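Local structure of Afp (Microbacterium arborescens, 2YJK) at residues S114-D117 with A118-D122; Q124-I127 with D128-E132; I142-K145 with R146-K150. The protein probably binds and stores ferric iron as a Dps-type member of the ferritin family, built as a twelve-subunit assembly. All blocks are in the same frame, centred on the assembly; numbering follows the deposited sequence.

Interaction 1. Residues S114-D117 with A118-D122; sequences SDID and AALVD
Ile116 and Leu120, one turn apart on helix 105-130, make the apolar side-chain contact here. They run side by side and point the same way, with CG2 of Ile116 4.1 Å from CD1 of Leu120. In Ile116 the CG2 branch lies anti to the backbone N and beside the carbonyl carbon, which sends it forward along the helix to Leu120. Leu120 also leans over the backbone behind it: its CG sits 3.4 Å from Ile116 O, so that carbonyl is covered by the leucine as well as bonded by its amide.

The backbone bonds form a regular i to i+4 ladder. Leu120 N to Ile116 O is the shortest rung at 2.9 Å, and Ala119 N reaches Asp115 O at 3.2 Å. Ala118 N on Ser114 O and Val121 N on Asp117 O complete the set. Val121 CG2 lies 3.7 Å from Asp117 O.

The charged groups look outward to other parts of the chain. Asp117 is salt-bridged through OD1 to Arg152 of helix 135-156, and the carboxylate of Asp115 is held at both oxygens, by Thr96 OG1 and the backbone N of Ala97.

Ile116 packs on Leu35 of helix 15-45 and on Val148 and Leu155 of helix 135-156, while Ala119 meets Met32. Burying one apolar stripe of a helix against two others is how a four-helix bundle of the ferritin type is held together; here the flanking acids pair within the same chain.

Interaction 2. Residues Q124-I127 with D128-E132; sequences QAAI and DGLDE
Gln124 reaches one turn ahead along helix 105-130 to grip Asp128. From CB the chain sets out with CG anti to the backbone N (chi1 -172°), and CG comes to 4.0 Å from Asp128 OD2. A bend at chi2 (61°) then swings the amide across the aspartate. At the tip, NE2 donates to Asp128 OD1 over 3.1 Å; the oxygen lies close to the amide plane, but NE2 approaches it from above the carboxylate, and the two flat groups stand 58° apart. The other branch, OE1, faces Lys145 of helix 135-156.

The backbone closes the same turn, Asp128 N bonding Gln124 O at 3.0 Å. On the buried side, Leu130 CD1 packs 4.1 Å from Ala126 CB, both residues resting on Phe24. With an alanine here instead of Gln124, Asp128 OD1 is likely to lose its amide donor, and the carboxylate would be freer to turn.

Near the helix end, Gln138 NE2 bonds both Ile127 O and Asp131 OD1, and Asp131 has a ferric ion about 4 Å from its side chain. Because NE2 meets OD1 from above the carboxylate plane, the bond is probably a modest clasp, with the backbone bonds and apolar packing carrying the turn itself.

Interaction 3. Residues I142-K145 with R146-K150; sequences IEIK and RGVDK
Lys145 and Asp149 form a salt bridge along one turn of helix 135-156, NZ standing 3.0 Å from OD2 and meeting its syn lone pair. A second, weak bond runs from NZ to Asp149 OD1 at 3.5 Å, so the ammonium sits in front of both oxygens but closer to one. The lysine is nearly extended until its last torsion: CG is anti to the backbone N (chi1 -160°), and the bend at chi4 (-61°) turns NZ onto the carboxylate. Asp149 in turn folds back over the preceding turn, its CG 3.2 Å from Lys145 O.

On the apolar side of the helix, CG2 of Ile144 touches CG2 of Val148 at 3.7 Å, the two side chains pointing the same way. Val148 CG2 also lies 3.1 Å from Ile144 O, the oxygen that Val148 N bonds.

The backbone sets these pairs in place. Asp149 N bonds Lys145 O at 2.9 Å and Arg146 N bonds Ile142 O, but Gly147 N to Glu143 O is a weak rung at 3.4 Å. Farther out, Ile144 and Val148 lie against Tyr68 of helix 51-78.

Neighbouring subunits supply further partners for Asp149, Arg146 and Glu143. OD2 of Asp149 is also bridged by Arg75 of a second subunit, whose Asp139 and Glu143 both pair with Arg146; Glu143 itself receives Arg146 of a third subunit. With two cations on its carboxylate, buried Asp149 is likely to be stabilised as the anion, and the intrahelical salt bridge becomes part of a charge network joining subunits.

In the fold
Interactions 1 and 2 follow each other on helix 105-130, and interaction 3 lies on helix 135-156 beside both. Between interactions 1 and 3 the join is mainly apolar: Ile116 CG2 meets Val148 CG1 at 3.5 Å, and Leu120 CD2 packs on the same methyl and on Asp149. Interaction 2 meets interaction 3 largely through the flank of Lys145, whose CD lies 3.6 Å from Ile127 CD1, with Ile142 also against Ile127. All three are partly buried, but interaction 1 directs its acids within the chain and touches no other subunit; interaction 2 has an amide-carboxylate clasp near the helix end and meets the second subunit by packing, whereas interaction 3 meets its neighbours through ion pairs as well.

Interaction 1. Residues S114-D117 with A118-D122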
loop_
_atom_site.group_PDB
_atom_site.type_symbol
_atom_site.label_atom_id
_atom_site.label_comp_id
_atom_site.label_asym_id
_atom_site.label_seq_id
_atom_site.Cartn_x
_atom_site.Cartn_y
_atom_site.Cartn_z
ATOM N N SER C 114 33.160 16.844 5.155
ATOM C CA SER C 114 33.864 17.388 6.310
ATOM C C SER C 114 33.035 17.275 7.609
ATOM O O SER C 114 33.572 16.761 8.630
ATOM C CB SER C 114 34.285 18.823 6.020
ATOM O OG SER C 114 34.814 19.421 7.173
ATOM N N ASP C 115 31.754 17.717 7.593
ATOM C CA ASP C 115 30.860 17.598 8.771
ATOM C C ASP C 115 30.651 16.060 9.100
ATOM O O ASP C 115 30.756 15.624 10.258
ATOM C CB ASP C 115 29.476 18.320 8.562
ATOM C CG ASP C 115 29.577 19.935 8.253
ATOM O OD1 ASP C 115 30.706 20.556 7.991
ATOM O OD2 ASP C 115 28.438 20.584 8.238
ATOM N N ILE C 116 30.413 15.206 8.109
ATOM C CA ILE C 116 30.369 13.756 8.419
ATOM C C ILE C 116 31.673 13.183 9.103
ATOM O O ILE C 116 31.618 12.355 10.015
ATOM C CB ILE C 116 29.989 12.982 7.180
ATOM C CG1 ILE C 116 28.500 13.172 6.904
ATOM C CG2 ILE C 116 30.318 11.524 7.333
ATOM C CD1 ILE C 116 28.072 12.708 5.493
ATOM N N ASP C 117 32.836 13.655 8.679
ATOM C CA ASP C 117 34.102 13.166 9.184
ATOM C C ASP C 117 34.201 13.517 10.654
ATOM O O ASP C 117 34.703 12.716 11.417
ATOM C CB ASP C 117 35.320 13.767 8.435
ATOM C CG ASP C 117 35.607 13.087 7.061
ATOM O OD1 ASP C 117 35.021 12.022 6.700
ATOM O OD2 ASP C 117 36.459 13.659 6.318
ATOM N N ALA C 118 33.726 14.706 11.036
ATOM C CA ALA C 118 33.686 15.136 12.471
ATOM C C ALA C 118 32.743 14.202 13.296
ATOM O O ALA C 118 33.096 13.814 14.423
ATOM C CB ALA C 118 33.209 16.614 12.615
ATOM N N ALA C 119 31.581 13.834 12.725
ATOM C CA ALA C 119 30.665 12.911 13.413
ATOM C C ALA C 119 31.306 11.532 13.574
ATOM O O ALA C 119 31.202 10.920 14.667
ATOM C CB ALA C 119 29.344 12.807 12.704
ATOM N N LEU C 120 32.003 11.076 12.533
ATOM C CA LEU C 120 32.698 9.767 12.571
ATOM C C LEU C 120 33.719 9.640 13.690
ATOM O O LEU C 120 33.803 8.588 14.344
ATOM C CB LEU C 120 33.353 9.386 11.223
ATOM C CG LEU C 120 32.332 9.007 10.159
ATOM C CD1 LEU C 120 33.004 8.850 8.800
ATOM C CD2 LEU C 120 31.566 7.709 10.548
ATOM N N VAL C 121 34.506 10.688 13.909
ATOM C CA VAL C 121 35.435 10.727 15.025
ATOM C C VAL C 121 34.658 10.531 16.325
ATOM O O VAL C 121 35.071 9.765 17.160
ATOM C CB VAL C 121 36.269 12.086 15.052
ATOM C CG1 VAL C 121 36.955 12.391 16.488
ATOM C CG2 VAL C 121 37.316 12.088 13.923
ATOM N N ASP C 122 33.527 11.199 16.498
ATOM C CA ASP C 122 32.766 11.044 17.753
ATOM C C ASP C 122 32.071 9.668 17.832
ATOM O O ASP C 122 31.986 9.086 18.904
ATOM C CB ASP C 122 31.776 12.179 17.950
ATOM C CG ASP C 122 32.460 13.529 18.365
ATOM O OD1 ASP C 122 33.524 13.576 19.097
ATOM O OD2 ASP C 122 31.885 14.584 17.997
#

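Interaction 2. Residues Q124-I127 with D128-E132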
loop_
_atom_site.group_PDB
_atom_site.type_symbol
_atom_site.label_atom_id
_atom_site.label_comp_id
_atom_site.label_asym_id
_atom_site.label_seq_id
_atom_site.Cartn_x
_atom_site.Cartn_y
_atom_site.Cartn_z
ATOM N N GLN C 124 33.371 6.881 16.627
ATOM C CA GLN C 124 34.427 5.921 16.899
ATOM C C GLN C 124 34.861 6.068 18.363
ATOM O O GLN C 124 34.934 5.096 19.067
ATOM C CB GLN C 124 35.600 6.042 15.906
ATOM C CG GLN C 124 36.696 4.896 16.022
ATOM C CD GLN C 124 36.110 3.464 15.756
ATOM O OE1 GLN C 124 35.375 3.244 14.781
ATOM N NE2 GLN C 124 36.409 2.519 16.645
ATOM N N ALA C 125 34.965 7.282 18.864
ATOM C CA ALA C 125 35.100 7.433 20.319
ATOM C C ALA C 125 33.956 6.756 21.146
ATOM O O ALA C 125 34.209 6.147 22.181
ATOM C CB ALA C 125 35.268 8.919 20.707
ATOM N N ALA C 126 32.706 6.852 20.690
ATOM C CA ALA C 126 31.625 6.193 21.461
ATOM C C ALA C 126 31.775 4.686 21.422
ATOM O O ALA C 126 31.641 4.058 22.426
ATOM C CB ALA C 126 30.246 6.619 21.015
ATOM N N ILE C 127 32.123 4.134 20.268
ATOM C CA ILE C 127 32.274 2.685 20.111
ATOM C C ILE C 127 33.399 2.167 20.994
ATOM O O ILE C 127 33.222 1.159 21.677
ATOM C CB ILE C 127 32.495 2.281 18.622
ATOM C CG1 ILE C 127 31.224 2.603 17.837
ATOM C CG2 ILE C 127 32.848 0.781 18.473
ATOM C CD1 ILE C 127 31.475 2.792 16.384
ATOM N N ASP C 128 34.541 2.853 20.986
ATOM C CA ASP C 128 35.661 2.495 21.876
ATOM C C ASP C 128 35.253 2.689 23.336
ATOM O O ASP C 128 35.446 1.803 24.162
ATOM C CB ASP C 128 36.943 3.325 21.567
ATOM C CG ASP C 128 37.537 3.044 20.148
ATOM O OD1 ASP C 128 37.248 1.968 19.562
ATOM O OD2 ASP C 128 38.260 3.924 19.596
ATOM N N GLY C 129 34.665 3.849 23.649
ATOM C CA GLY C 129 34.390 4.233 25.047
ATOM C C GLY C 129 33.260 3.433 25.702
ATOM O O GLY C 129 33.243 3.290 26.915
ATOM N N LEU C 130 32.344 2.893 24.897
ATOM C CA LEU C 130 31.234 2.082 25.417
ATOM C C LEU C 130 31.568 0.573 25.514
ATOM O O LEU C 130 30.829 -0.210 26.142
ATOM C CB LEU C 130 29.935 2.337 24.600
ATOM C CG LEU C 130 29.407 3.765 24.705
ATOM C CD1 LEU C 130 28.381 4.162 23.642
ATOM C CD2 LEU C 130 28.882 4.092 26.171
ATOM N N ASP C 131 32.668 0.175 24.887
ATOM C CA ASP C 131 33.035 -1.236 24.788
ATOM C C ASP C 131 33.167 -1.888 26.142
ATOM O O ASP C 131 32.828 -3.045 26.303
ATOM C CB ASP C 131 34.348 -1.442 24.022
ATOM C CG ASP C 131 34.583 -2.902 23.682
ATOM O OD1 ASP C 131 33.759 -3.497 22.923
ATOM O OD2 ASP C 131 35.576 -3.470 24.187
ATOM N N GLU C 132 33.673 -1.149 27.117
ATOM C CA GLU C 132 33.837 -1.739 28.433
ATOM C C GLU C 132 32.656 -1.536 29.357
ATOM O O GLU C 132 32.646 -2.088 30.433
ATOM C CB GLU C 132 35.166 -1.291 29.093
ATOM C CG GLU C 132 36.446 -2.008 28.482
ATOM C CD GLU C 132 36.333 -3.574 28.478
ATOM O OE1 GLU C 132 35.287 -4.117 27.998
ATOM O OE2 GLU C 132 37.284 -4.249 28.949
#

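Interaction 3. Residues I142-K145 with R146-K150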
loop_
_atom_site.group_PDB
_atom_site.type_symbol
_atom_site.label_atom_id
_atom_site.label_comp_id
_atom_site.label_asym_id
_atom_site.label_seq_id
_atom_site.Cartn_x
_atom_site.Cartn_y
_atom_site.Cartn_z
ATOM N N ILE C 142 27.365 1.766 16.904
ATOM C CA ILE C 142 27.715 0.935 15.752
ATOM C C ILE C 142 26.711 1.055 14.602
ATOM O O ILE C 142 27.100 1.229 13.423
ATOM C CB ILE C 142 27.919 -0.554 16.132
ATOM C CG1 ILE C 142 29.285 -0.716 16.833
ATOM C CG2 ILE C 142 27.945 -1.369 14.862
ATOM C CD1 ILE C 142 29.425 -2.044 17.667
ATOM N N GLU C 143 25.420 0.942 14.930
ATOM C CA GLU C 143 24.391 1.023 13.908
ATOM C C GLU C 143 24.450 2.424 13.195
ATOM O O GLU C 143 24.403 2.507 11.969
ATOM C CB GLU C 143 23.025 0.780 14.544
ATOM C CG GLU C 143 21.796 1.113 13.645
ATOM C CD GLU C 143 20.509 1.095 14.484
ATOM O OE1 GLU C 143 20.145 0.005 14.944
ATOM O OE2 GLU C 143 19.900 2.171 14.722
ATOM N N ILE C 144 24.555 3.514 13.944
ATOM C CA ILE C 144 24.644 4.810 13.295
ATOM C C ILE C 144 25.966 4.951 12.426
ATOM O O ILE C 144 25.939 5.474 11.291
ATOM C CB ILE C 144 24.628 5.980 14.326
ATOM C CG1 ILE C 144 23.264 6.085 15.073
ATOM C CG2 ILE C 144 24.948 7.321 13.593
ATOM C CD1 ILE C 144 23.340 6.863 16.412
ATOM N N LYS C 145 27.118 4.493 12.967
ATOM C CA LYS C 145 28.355 4.469 12.140
ATOM C C LYS C 145 28.236 3.720 10.771
ATOM O O LYS C 145 28.750 4.190 9.747
ATOM C CB LYS C 145 29.555 3.945 12.917
ATOM C CG LYS C 145 30.844 4.392 12.233
ATOM C CD LYS C 145 32.092 3.961 13.033
ATOM C CE LYS C 145 33.423 4.563 12.432
ATOM N NZ LYS C 145 33.644 4.117 11.052
ATOM N N ARG C 146 27.577 2.575 10.738
ATOM C CA ARG C 146 27.383 1.867 9.452
ATOM C C ARG C 146 26.649 2.751 8.450
ATOM O O ARG C 146 27.099 2.880 7.287
ATOM C CB ARG C 146 26.587 0.556 9.603
ATOM C CG ARG C 146 27.406 -0.552 10.212
ATOM C CD ARG C 146 26.543 -1.757 10.414
ATOM N NE ARG C 146 25.959 -2.219 9.152
ATOM C CZ ARG C 146 25.178 -3.295 9.067
ATOM N NH1 ARG C 146 24.935 -4.025 10.143
ATOM N NH2 ARG C 146 24.634 -3.644 7.926
ATOM N N GLY C 147 25.540 3.344 8.877
ATOM C CA GLY C 147 24.778 4.243 7.994
ATOM C C GLY C 147 25.555 5.476 7.551
ATOM O O GLY C 147 25.471 5.867 6.392
ATOM N N VAL C 148 26.316 6.081 8.456
ATOM C CA VAL C 148 27.044 7.290 8.174
ATOM C C VAL C 148 28.204 7.003 7.205
ATOM O O VAL C 148 28.373 7.747 6.207
ATOM C CB VAL C 148 27.525 7.972 9.493
ATOM C CG1 VAL C 148 28.385 9.261 9.225
ATOM C CG2 VAL C 148 26.322 8.445 10.330
ATOM N N ASP C 149 28.914 5.890 7.437
ATOM C CA ASP C 149 29.950 5.334 6.529
ATOM C C ASP C 149 29.439 5.135 5.123
ATOM O O ASP C 149 30.112 5.460 4.131
ATOM C CB ASP C 149 30.454 3.984 7.037
ATOM C CG ASP C 149 31.548 4.138 8.099
ATOM O OD1 ASP C 149 32.047 5.280 8.217
ATOM O OD2 ASP C 149 31.900 3.170 8.823
ATOM N N LYS C 150 28.215 4.653 5.005
ATOM C CA LYS C 150 27.694 4.443 3.678
ATOM C C LYS C 150 27.306 5.777 2.954
ATOM O O LYS C 150 27.607 5.960 1.772
ATOM C CB LYS C 150 26.537 3.438 3.775
ATOM C CG LYS C 150 25.858 3.166 2.453
ATOM C CD LYS C 150 24.649 2.221 2.652
ATOM C CE LYS C 150 24.210 1.714 1.289
ATOM N NZ LYS C 150 22.856 1.075 1.319
#